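Local coordinates for EVE domain-containing protein (PDB 2EVE) that is of unknown function but carries an EVE domain, related to the PUA and ASCH domains, and may therefore recognise modified bases in nucleic acids, at residues Trp4-Glu9 and Leu97-Val102; Asp27-Tyr32 and Asn36-Met41; Glu46-His51 and Ala144-Arg149; Pro73-Pro78 and Ala85-Glu90. All coordinates share one frame; numbering follows the deposited sequence.

Interaction 1: Trp4-Glu9 and Leu97-Val102; sequences WLMKSE and LDIGFV. With 144 (tris-hydroxymethyl-methyl-ammonium), chain D.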
# COMPACT_ATOMS: atom_id res chain seq x y z
N TRP A 4 -5.86 -6.16 -0.14
CA TRP A 4 -5.68 -4.78 0.27
C TRP A 4 -5.10 -3.94 -0.85
O TRP A 4 -4.86 -4.42 -1.96
CB TRP A 4 -4.72 -4.71 1.46
CG TRP A 4 -4.97 -5.71 2.54
CD1 TRP A 4 -4.56 -7.02 2.56
CD2 TRP A 4 -5.71 -5.50 3.74
NE1 TRP A 4 -5.02 -7.63 3.70
CE2 TRP A 4 -5.73 -6.72 4.44
CE3 TRP A 4 -6.38 -4.39 4.28
CZ2 TRP A 4 -6.38 -6.87 5.67
CZ3 TRP A 4 -7.03 -4.54 5.50
CH2 TRP A 4 -7.03 -5.78 6.18
N LEU A 5 -4.87 -2.67 -0.54
CA LEU A 5 -4.24 -1.74 -1.46
C LEU A 5 -3.42 -0.78 -0.60
O LEU A 5 -3.87 -0.32 0.44
CB LEU A 5 -5.29 -0.96 -2.27
CG LEU A 5 -4.73 0.05 -3.29
CD1 LEU A 5 -5.63 0.15 -4.51
CD2 LEU A 5 -4.57 1.41 -2.62
N MSE A 6 -2.18 -0.53 -1.03
CA MSE A 6 -1.30 0.39 -0.31
C MSE A 6 -0.63 1.35 -1.29
O MSE A 6 -0.27 0.95 -2.40
CB MSE A 6 -0.24 -0.40 0.47
CG MSE A 6 -0.83 -1.35 1.50
SE MSE A 6 0.43 -1.85 2.88
CE MSE A 6 1.49 -3.01 1.79
N LYS A 7 -0.47 2.60 -0.87
CA LYS A 7 0.11 3.65 -1.70
C LYS A 7 1.59 3.93 -1.49
O LYS A 7 2.10 3.84 -0.37
CB LYS A 7 -0.66 4.96 -1.47
CG LYS A 7 -2.14 4.88 -1.75
CD LYS A 7 -2.79 6.25 -1.54
CE LYS A 7 -4.29 6.18 -1.78
NZ LYS A 7 -4.95 7.50 -1.57
N SER A 8 2.27 4.30 -2.57
CA SER A 8 3.68 4.64 -2.53
C SER A 8 4.08 5.50 -3.72
O SER A 8 3.66 5.25 -4.85
CB SER A 8 4.54 3.37 -2.55
OG SER A 8 5.92 3.70 -2.45
N GLU A 9 4.88 6.53 -3.47
CA GLU A 9 5.36 7.40 -4.54
C GLU A 9 6.45 6.59 -5.24
O GLU A 9 7.42 6.18 -4.60
CB GLU A 9 5.94 8.69 -3.97
CG GLU A 9 4.94 9.58 -3.28
CD GLU A 9 5.54 10.89 -2.82
OE1 GLU A 9 4.81 11.70 -2.21
OE2 GLU A 9 6.74 11.12 -3.08
N LEU A 97 5.82 -3.48 8.02
CA LEU A 97 5.72 -4.90 7.76
C LEU A 97 6.54 -5.22 6.53
O LEU A 97 6.97 -4.31 5.82
CB LEU A 97 4.25 -5.33 7.59
CG LEU A 97 3.30 -4.57 6.65
CD1 LEU A 97 3.73 -4.75 5.20
CD2 LEU A 97 1.90 -5.11 6.86
N ASP A 98 6.80 -6.50 6.30
CA ASP A 98 7.59 -6.88 5.14
C ASP A 98 6.68 -7.39 4.04
O ASP A 98 5.73 -8.14 4.30
CB ASP A 98 8.61 -7.96 5.50
CG ASP A 98 9.61 -7.50 6.55
OD1 ASP A 98 9.92 -6.30 6.60
OD2 ASP A 98 10.08 -8.37 7.31
N ILE A 99 6.97 -6.98 2.81
CA ILE A 99 6.18 -7.39 1.66
C ILE A 99 7.05 -8.07 0.61
O ILE A 99 8.27 -7.95 0.61
CB ILE A 99 5.50 -6.19 0.99
CG1 ILE A 99 6.56 -5.22 0.46
CG2 ILE A 99 4.58 -5.49 1.98
CD1 ILE A 99 6.08 -4.36 -0.68
N GLY A 100 6.40 -8.80 -0.29
CA GLY A 100 7.11 -9.49 -1.35
C GLY A 100 6.49 -9.22 -2.71
O GLY A 100 5.32 -8.87 -2.81
N PHE A 101 7.28 -9.40 -3.76
CA PHE A 101 6.80 -9.16 -5.12
C PHE A 101 5.89 -10.28 -5.62
O PHE A 101 6.12 -11.46 -5.36
CB PHE A 101 7.98 -9.01 -6.09
CG PHE A 101 7.57 -8.79 -7.52
CD1 PHE A 101 7.64 -9.83 -8.44
CD2 PHE A 101 7.12 -7.54 -7.94
CE1 PHE A 101 7.26 -9.63 -9.77
CE2 PHE A 101 6.74 -7.33 -9.26
CZ PHE A 101 6.81 -8.37 -10.18
N VAL A 102 4.83 -9.88 -6.33
CA VAL A 102 3.91 -10.85 -6.91
C VAL A 102 3.81 -10.61 -8.41
O VAL A 102 4.04 -11.52 -9.20
CB VAL A 102 2.50 -10.78 -6.27
CG1 VAL A 102 1.54 -11.70 -7.02
CG2 VAL A 102 2.57 -11.20 -4.80
C1 144 D . -1.72 10.84 -4.77
N 144 D . -2.93 10.51 -4.02
C2 144 D . -3.98 10.06 -4.99
O2 144 D . -3.96 9.55 -6.34
C3 144 D . -3.26 11.77 -3.23
O3 144 D . -4.43 11.65 -2.38
C4 144 D . -2.56 9.36 -3.17
O4 144 D . -1.48 9.31 -1.99
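Apolar packing carries the whole contact between Met6 and the pair Leu97 and Ile99. The selenomethionine reaches across with its end methyl: CE of Met6 lies 4.0 Å from CG2 of Ile99 and, more loosely, 4.4 Å from CD1 of Leu97. Its chain bends at the last torsion (chi3 -74°), which turns CE off the line of the side chain. The side chains of Met6 and Ile99 run in opposite senses and pass with just CE and CG2 in touch. Their CA atoms are 11.0 Å apart because strands 3-8 and 95-110 are not neighbours: strands 46-51 and 58-71 stand between them in the sheet. The contact therefore spans the interior of the curled PUA-like sheet, near the centre of the chain, where Trp26 of strand 23-26 packs on all three side chains.

Ligand contacts fall to the other side of strand 3-8. Lys7, one residue on from Met6, sends an extended chain to the bound tris-hydroxymethyl-methyl-ammonium. CD of Lys7 is 3.4 Å from O4 of the ligand and NZ of Lys7 3.4 Å from its C4, both packing contacts; NZ also gives a weak hydrogen bond to the carbonyl O of Leu132.

Interaction 2: Asp27-Tyr32 and Asn36-Met41; sequences DGVRNY and NFLRTM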
# COMPACT_ATOMS: atom_id res chain seq x y z
N ASP A 27 7.18 0.89 5.19
CA ASP A 27 7.14 1.72 6.38
C ASP A 27 6.62 3.11 6.08
O ASP A 27 6.10 3.36 5.00
CB ASP A 27 8.54 1.80 6.99
CG ASP A 27 9.59 2.23 5.98
OD1 ASP A 27 9.32 3.18 5.21
OD2 ASP A 27 10.69 1.63 5.96
N GLY A 28 6.76 4.01 7.05
CA GLY A 28 6.32 5.38 6.83
C GLY A 28 4.82 5.62 6.79
O GLY A 28 4.38 6.67 6.30
N VAL A 29 4.03 4.67 7.28
CA VAL A 29 2.59 4.86 7.31
C VAL A 29 2.33 5.63 8.60
O VAL A 29 2.63 5.14 9.70
CB VAL A 29 1.85 3.51 7.30
CG1 VAL A 29 0.35 3.74 7.40
CG2 VAL A 29 2.17 2.77 6.00
N ARG A 30 1.80 6.84 8.47
CA ARG A 30 1.58 7.71 9.61
C ARG A 30 0.15 8.22 9.76
O ARG A 30 -0.07 9.38 10.12
CB ARG A 30 2.55 8.89 9.53
CG ARG A 30 4.02 8.48 9.59
CD ARG A 30 4.40 8.03 11.00
NE ARG A 30 5.81 7.65 11.12
CZ ARG A 30 6.29 6.45 10.82
NH1 ARG A 30 5.49 5.50 10.37
NH2 ARG A 30 7.59 6.20 10.99
N ASN A 31 -0.81 7.35 9.49
CA ASN A 31 -2.22 7.67 9.62
C ASN A 31 -2.74 6.52 10.48
O ASN A 31 -2.47 5.36 10.17
CB ASN A 31 -2.87 7.68 8.23
CG ASN A 31 -4.38 7.77 8.28
OD1 ASN A 31 -5.05 6.83 8.69
ND2 ASN A 31 -4.92 8.91 7.87
N TYR A 32 -3.45 6.83 11.55
CA TYR A 32 -3.94 5.77 12.44
C TYR A 32 -4.88 4.77 11.79
O TYR A 32 -4.79 3.57 12.07
CB TYR A 32 -4.59 6.39 13.68
CG TYR A 32 -3.58 7.02 14.61
CD1 TYR A 32 -2.63 6.23 15.27
CD2 TYR A 32 -3.54 8.40 14.81
CE1 TYR A 32 -1.68 6.80 16.11
CE2 TYR A 32 -2.59 8.98 15.65
CZ TYR A 32 -1.66 8.18 16.29
OH TYR A 32 -0.72 8.76 17.11
N ASN A 36 -3.97 0.94 11.45
CA ASN A 36 -4.81 -0.12 12.00
C ASN A 36 -5.11 -1.19 10.96
O ASN A 36 -5.11 -2.38 11.28
CB ASN A 36 -6.08 0.48 12.60
CG ASN A 36 -5.80 1.24 13.89
OD1 ASN A 36 -4.76 1.03 14.53
ND2 ASN A 36 -6.72 2.11 14.29
N PHE A 37 -5.37 -0.79 9.71
CA PHE A 37 -5.62 -1.77 8.67
C PHE A 37 -4.34 -2.58 8.46
O PHE A 37 -4.37 -3.81 8.37
CB PHE A 37 -6.02 -1.11 7.35
CG PHE A 37 -7.48 -0.78 7.26
CD1 PHE A 37 -8.44 -1.76 7.49
CD2 PHE A 37 -7.90 0.51 6.92
CE1 PHE A 37 -9.80 -1.46 7.38
CE2 PHE A 37 -9.26 0.81 6.81
CZ PHE A 37 -10.21 -0.18 7.04
N LEU A 38 -3.20 -1.89 8.38
CA LEU A 38 -1.92 -2.56 8.17
C LEU A 38 -1.67 -3.63 9.23
O LEU A 38 -1.19 -4.72 8.92
CB LEU A 38 -0.79 -1.52 8.18
CG LEU A 38 0.64 -2.00 7.90
CD1 LEU A 38 1.41 -0.90 7.20
CD2 LEU A 38 1.31 -2.40 9.20
N ARG A 39 -2.03 -3.33 10.48
CA ARG A 39 -1.84 -4.28 11.57
C ARG A 39 -2.71 -5.53 11.45
O ARG A 39 -2.41 -6.55 12.07
CB ARG A 39 -2.10 -3.59 12.91
CG ARG A 39 -1.01 -2.62 13.32
CD ARG A 39 -1.38 -1.90 14.60
NE ARG A 39 -0.24 -1.19 15.17
CZ ARG A 39 -0.29 -0.51 16.31
NH1 ARG A 39 -1.42 -0.43 17.00
NH2 ARG A 39 0.81 0.09 16.78
N THR A 40 -3.79 -5.46 10.68
CA THR A 40 -4.66 -6.63 10.53
C THR A 40 -4.29 -7.49 9.32
O THR A 40 -4.88 -8.55 9.11
CB THR A 40 -6.16 -6.25 10.44
OG1 THR A 40 -6.42 -5.48 9.26
CG2 THR A 40 -6.58 -5.46 11.68
N MSE A 41 -3.32 -7.05 8.54
CA MSE A 41 -2.88 -7.82 7.38
C MSE A 41 -2.20 -9.09 7.87
O MSE A 41 -1.52 -9.08 8.91
CB MSE A 41 -1.91 -6.99 6.53
CG MSE A 41 -2.57 -5.78 5.89
SE MSE A 41 -1.32 -4.68 4.93
CE MSE A 41 -1.64 -5.31 3.14
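The carbonyl of Tyr32 points at one face of the Asn36 carboxamide, its O standing almost straight above CG of Asn36 at 3.1 Å. ND2 of Asn36 is only 3.3 Å from the same O, but with the oxygen over the face its N-H bonds cannot aim at it, and the pair is not a hydrogen bond. The proper partner is the backbone: Asn36 N donates to Tyr32 O at 2.8 Å (N-H...O 157°), the i to i+4 bond of the first turn of helix 32-40. The Tyr32 ring leads away from Asn36 and stacks on Trp94. The guanidinium of Arg30 holds O of Val29 exactly in its own plane, NH1 to O 3.0 Å, although NH1 stands well above the plane of that carbonyl; this group also makes a cation-pi contact with Trp94 and a salt bridge to Asp72.

CG2 of Val29 meets CD1 of Leu38 at 3.9 Å, two buried branched side chains that cross obliquely. Leu38 has CG anti to its backbone N (chi1 -177°), which swings the isobutyl group toward the loop. At the helix start, Asn31 is the N-cap, its OD1 accepting from Ala34 N; farther along, Phe37 O accepts from both N and OG1 of Thr40. The loop from Asp27 to Asn31 leads from strand 23-26 into helix 32-40, which lies over strand 3-8 through Phe37 and Thr40, both on Trp4, with Met41 just after it packing on Trp4 and Met6, and over strands 58-71 and 95-110 through Leu38.

Interaction 3: Glu46-His51 and Ala144-Arg149; sequences EFFFYH and AILALR. With 144 (tris-hydroxymethyl-methyl-ammonium), chain D.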
# COMPACT_ATOMS: atom_id res chain seq x y z
N GLU A 46 -2.62 -10.46 -0.17
CA GLU A 46 -2.07 -9.77 -1.33
C GLU A 46 -2.59 -8.34 -1.36
O GLU A 46 -3.64 -8.05 -0.79
CB GLU A 46 -2.46 -10.49 -2.62
CG GLU A 46 -1.77 -11.84 -2.78
CD GLU A 46 -2.32 -12.64 -3.94
OE1 GLU A 46 -3.51 -13.02 -3.89
OE2 GLU A 46 -1.57 -12.88 -4.90
N PHE A 47 -1.85 -7.45 -2.02
CA PHE A 47 -2.28 -6.06 -2.10
C PHE A 47 -1.90 -5.43 -3.42
O PHE A 47 -0.92 -5.82 -4.06
CB PHE A 47 -1.65 -5.24 -0.96
CG PHE A 47 -0.16 -5.03 -1.11
CD1 PHE A 47 0.35 -3.91 -1.76
CD2 PHE A 47 0.74 -5.96 -0.58
CE1 PHE A 47 1.72 -3.72 -1.89
CE2 PHE A 47 2.11 -5.77 -0.70
CZ PHE A 47 2.61 -4.65 -1.35
N PHE A 48 -2.71 -4.46 -3.84
CA PHE A 48 -2.42 -3.73 -5.06
C PHE A 48 -1.43 -2.64 -4.70
O PHE A 48 -1.61 -1.91 -3.72
CB PHE A 48 -3.68 -3.10 -5.64
CG PHE A 48 -4.58 -4.07 -6.33
CD1 PHE A 48 -4.07 -4.96 -7.27
CD2 PHE A 48 -5.94 -4.11 -6.04
CE1 PHE A 48 -4.89 -5.87 -7.92
CE2 PHE A 48 -6.77 -5.02 -6.68
CZ PHE A 48 -6.25 -5.90 -7.62
N PHE A 49 -0.36 -2.55 -5.49
CA PHE A 49 0.69 -1.56 -5.29
C PHE A 49 0.26 -0.33 -6.10
O PHE A 49 0.33 -0.33 -7.33
CB PHE A 49 2.02 -2.12 -5.82
CG PHE A 49 3.26 -1.38 -5.35
CD1 PHE A 49 3.41 -0.01 -5.57
CD2 PHE A 49 4.30 -2.08 -4.74
CE1 PHE A 49 4.59 0.65 -5.19
CE2 PHE A 49 5.47 -1.43 -4.35
CZ PHE A 49 5.62 -0.06 -4.58
N TYR A 50 -0.18 0.71 -5.40
CA TYR A 50 -0.65 1.93 -6.05
C TYR A 50 0.40 3.04 -6.06
O TYR A 50 0.92 3.43 -5.01
CB TYR A 50 -1.93 2.40 -5.34
CG TYR A 50 -2.54 3.67 -5.88
CD1 TYR A 50 -2.07 4.92 -5.47
CD2 TYR A 50 -3.58 3.62 -6.81
CE1 TYR A 50 -2.63 6.10 -5.97
CE2 TYR A 50 -4.14 4.79 -7.31
CZ TYR A 50 -3.67 6.02 -6.90
OH TYR A 50 -4.22 7.17 -7.40
N HIS A 51 0.71 3.53 -7.26
CA HIS A 51 1.68 4.61 -7.43
C HIS A 51 0.99 5.95 -7.20
O HIS A 51 0.06 6.30 -7.93
CB HIS A 51 2.29 4.57 -8.83
CG HIS A 51 3.36 3.54 -8.99
ND1 HIS A 51 4.03 3.34 -10.18
CD2 HIS A 51 3.90 2.66 -8.11
CE1 HIS A 51 4.93 2.39 -10.03
NE2 HIS A 51 4.88 1.96 -8.78
N ALA A 144 -12.61 -7.56 -9.96
CA ALA A 144 -12.96 -6.54 -10.94
C ALA A 144 -11.72 -5.84 -11.47
O ALA A 144 -11.61 -5.57 -12.67
CB ALA A 144 -13.91 -5.52 -10.31
N ILE A 145 -10.77 -5.55 -10.58
CA ILE A 145 -9.55 -4.88 -10.99
C ILE A 145 -8.68 -5.81 -11.83
O ILE A 145 -8.09 -5.39 -12.83
CB ILE A 145 -8.78 -4.35 -9.77
CG1 ILE A 145 -9.57 -3.20 -9.14
CG2 ILE A 145 -7.39 -3.87 -10.18
CD1 ILE A 145 -9.07 -2.74 -7.80
N LEU A 146 -8.60 -7.08 -11.45
CA LEU A 146 -7.81 -8.03 -12.23
C LEU A 146 -8.37 -8.13 -13.64
O LEU A 146 -7.62 -8.23 -14.61
CB LEU A 146 -7.80 -9.41 -11.57
CG LEU A 146 -7.04 -9.59 -10.26
CD1 LEU A 146 -7.08 -11.06 -9.85
CD2 LEU A 146 -5.59 -9.12 -10.41
N ALA A 147 -9.70 -8.11 -13.76
CA ALA A 147 -10.34 -8.20 -15.06
C ALA A 147 -10.03 -6.98 -15.92
O ALA A 147 -9.98 -7.06 -17.14
CB ALA A 147 -11.85 -8.35 -14.89
N LEU A 148 -9.82 -5.83 -15.27
CA LEU A 148 -9.50 -4.60 -15.98
C LEU A 148 -8.14 -4.70 -16.66
O LEU A 148 -7.89 -4.02 -17.65
CB LEU A 148 -9.51 -3.40 -15.03
CG LEU A 148 -10.87 -2.85 -14.59
CD1 LEU A 148 -10.65 -1.68 -13.65
CD2 LEU A 148 -11.67 -2.41 -15.82
N ARG A 149 -7.26 -5.54 -16.13
CA ARG A 149 -5.94 -5.71 -16.72
C ARG A 149 -6.06 -6.16 -18.16
O ARG A 149 -5.45 -5.58 -19.06
CB ARG A 149 -5.13 -6.76 -15.95
CG ARG A 149 -4.79 -6.39 -14.53
CD ARG A 149 -3.90 -7.46 -13.94
NE ARG A 149 -2.64 -7.57 -14.67
CZ ARG A 149 -1.70 -8.48 -14.41
NH1 ARG A 149 -0.58 -8.50 -15.12
NH2 ARG A 149 -1.89 -9.37 -13.45
C1 144 D . -1.72 10.84 -4.77
N 144 D . -2.93 10.51 -4.02
C2 144 D . -3.98 10.06 -4.99
O2 144 D . -3.96 9.55 -6.34
C3 144 D . -3.26 11.77 -3.23
O3 144 D . -4.43 11.65 -2.38
C4 144 D . -2.56 9.36 -3.17
O4 144 D . -1.48 9.31 -1.99
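Ile145 meets the Phe48 ring with nearly its whole side chain, the two approaching from opposite directions. Its CB already lies 3.7 Å from CZ of Phe48. From there the chain forks. The CG2 branch, anti to the backbone N, settles over one face of the ring, 3.9 Å from the centroid and 30° off the ring normal, a CH-pi contact in which CG2 of Ile145 comes within 3.5 Å of CZ of Phe48. The other branch runs through CG1, 4.1 Å from CE2 of Phe48, to the tip, where CD1 of Ile145 closes on CE2 of Phe48 at 3.4 Å, the tightest point of the contact. Leu146, the next residue on helix 139-149, comes instead to the ring edge, near its plane, with CD2 4.2 Å from CE1 of Phe48.

The contact lays the C-terminal helix on one side of the sheet at strand 46-51. Ile59 of strand 58-71 packs on both Phe48 and Ile145, and Trp142, one turn earlier in the helix, stacks with the Phe48 ring. On the same strand, Tyr50 reaches the bound tris-hydroxymethyl-methyl-ammonium: its OH and ligand O2 share a hydrogen bond of 2.6 Å, with O2 at the ring edge and in its plane.

Between strand and helix the contacts are all carbon to carbon, so fit and dispersion hold them, with CG2 of Ile145 placed over the ring's pi cloud.

Interaction 4: Pro73-Pro78 and Ala85-Glu90; sequences PTALDP and AKATTE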
# COMPACT_ATOMS: atom_id res chain seq x y z
N PRO A 73 10.74 0.88 12.55
CA PRO A 73 12.04 1.44 12.91
C PRO A 73 12.30 2.86 12.41
O PRO A 73 13.11 3.58 13.00
CB PRO A 73 13.02 0.43 12.31
CG PRO A 73 12.29 -0.08 11.11
CD PRO A 73 10.88 -0.27 11.64
N THR A 74 11.62 3.28 11.35
CA THR A 74 11.83 4.62 10.82
C THR A 74 11.34 5.71 11.77
O THR A 74 11.84 6.83 11.75
CB THR A 74 11.16 4.83 9.44
OG1 THR A 74 9.74 4.67 9.55
CG2 THR A 74 11.71 3.83 8.43
N ALA A 75 10.36 5.39 12.62
CA ALA A 75 9.83 6.37 13.56
C ALA A 75 10.90 6.82 14.55
O ALA A 75 10.88 7.95 15.04
CB ALA A 75 8.64 5.79 14.31
N LEU A 76 11.85 5.93 14.84
CA LEU A 76 12.91 6.23 15.79
C LEU A 76 14.19 6.74 15.13
O LEU A 76 15.18 7.00 15.82
CB LEU A 76 13.25 4.97 16.60
CG LEU A 76 12.08 4.26 17.28
CD1 LEU A 76 12.59 3.03 18.00
CD2 LEU A 76 11.39 5.21 18.25
N ASP A 77 14.16 6.90 13.82
CA ASP A 77 15.33 7.37 13.08
C ASP A 77 15.24 8.85 12.72
O ASP A 77 14.51 9.23 11.81
CB ASP A 77 15.48 6.53 11.81
CG ASP A 77 16.73 6.88 11.03
OD1 ASP A 77 17.51 7.73 11.50
OD2 ASP A 77 16.92 6.30 9.94
N PRO A 78 15.99 9.70 13.43
CA PRO A 78 15.99 11.15 13.18
C PRO A 78 16.32 11.52 11.73
O PRO A 78 15.93 12.58 11.25
CB PRO A 78 17.04 11.66 14.16
CG PRO A 78 16.92 10.71 15.31
CD PRO A 78 16.85 9.38 14.59
N ALA A 85 9.41 12.22 16.56
CA ALA A 85 10.09 12.52 17.82
C ALA A 85 9.32 12.09 19.06
O ALA A 85 9.90 11.91 20.13
CB ALA A 85 10.40 14.01 17.89
N LYS A 86 8.01 11.91 18.92
CA LYS A 86 7.18 11.50 20.04
C LYS A 86 7.27 10.00 20.30
O LYS A 86 6.84 9.52 21.35
CB LYS A 86 5.72 11.89 19.80
CG LYS A 86 5.46 13.39 19.84
CD LYS A 86 3.98 13.70 19.69
CE LYS A 86 3.70 15.19 19.78
NZ LYS A 86 4.11 15.75 21.10
N ALA A 87 7.83 9.26 19.35
CA ALA A 87 7.96 7.81 19.50
C ALA A 87 9.22 7.41 20.26
O ALA A 87 10.24 8.09 20.18
CB ALA A 87 7.96 7.15 18.12
N THR A 88 9.12 6.32 21.00
CA THR A 88 10.25 5.80 21.76
C THR A 88 10.34 4.29 21.52
O THR A 88 9.38 3.68 21.03
CB THR A 88 10.09 6.04 23.28
OG1 THR A 88 9.02 5.24 23.79
CG2 THR A 88 9.81 7.51 23.56
N THR A 89 11.48 3.70 21.85
CA THR A 89 11.68 2.27 21.66
C THR A 89 10.63 1.46 22.42
O THR A 89 10.20 0.41 21.95
CB THR A 89 13.08 1.84 22.13
OG1 THR A 89 13.23 2.14 23.52
CG2 THR A 89 14.15 2.57 21.34
N GLU A 90 10.23 1.96 23.58
CA GLU A 90 9.24 1.28 24.41
C GLU A 90 7.82 1.71 24.08
O GLU A 90 6.85 1.05 24.46
CB GLU A 90 9.53 1.55 25.89
CG GLU A 90 10.87 1.02 26.38
CD GLU A 90 11.15 1.37 27.84
OE1 GLU A 90 10.32 1.00 28.71
OE2 GLU A 90 12.19 2.00 28.11
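Leu76 makes the close part of this contact, wedging its two methyls against the chain at Ala87-Thr89. CD2 of Leu76 rests on backbone as much as on side chain: it is 3.6 Å from C of Thr88, 3.7 Å from O of Ala87 and 3.9 Å from CB of Ala87. The other methyl, CD1 of Leu76, touches CG2 of Thr89 at 3.7 Å, and the two side chains cross at about a right angle. The first torsion of Leu76 (chi1 -52°, CG anti to the carbonyl carbon) turns both methyls onto residues 87-89. Ala75, which is buried, adds a looser touch, its CB 4.1 Å from CB of Ala87.

Both segments belong to the long connection between strands 58-71 and 95-110, antiparallel neighbours in the sheet, so the contact folds that loop back on itself, with the centre of the contact about 21 Å from the centre of the chain. Residues 73-75 have helical backbone angles; Leu76 N bonds to Pro73 O at 3.2 Å and Asp77 N to Thr74 O at 3.1 Å, two successive i to i+3 turns that present Leu76. Asp77 then forms an Asx turn, OD1 to Asp79 N, and Asp84 makes another to Lys86 N.

The outer side is slack by comparison. Ala85, Lys86, Thr88 and Glu90 all start their side chains away from segment 73-78 and are exposed. OG1 of Thr88 accepts a weak hydrogen bond from Lys91 N, and its side chain stays clear of the opposite segment.

In the fold
Interactions 1 and 3 share the sheet and the ligand: strands 3-8 and 46-51 lie side by side, with Trp4 O to Phe48 N and Ser8 N to Tyr50 O at 2.9 Å, probable hydrogen bonds, and Lys7 and Tyr50 reach the same tris-hydroxymethyl-methyl-ammonium, in a pocket completed by Ser52, Ser53 and Leu111. Interaction 2, its centre about 11 Å from that of interaction 1, covers the same core, with CG of Leu38 3.5 Å from CD2 of Leu97. Interaction 4 lies farthest out, its centre about 33 Å from that of interaction 3, and meets interaction 2 through Arg30, whose NH2 is 3.0 Å from OG1 of Thr74 in a weak hydrogen bond.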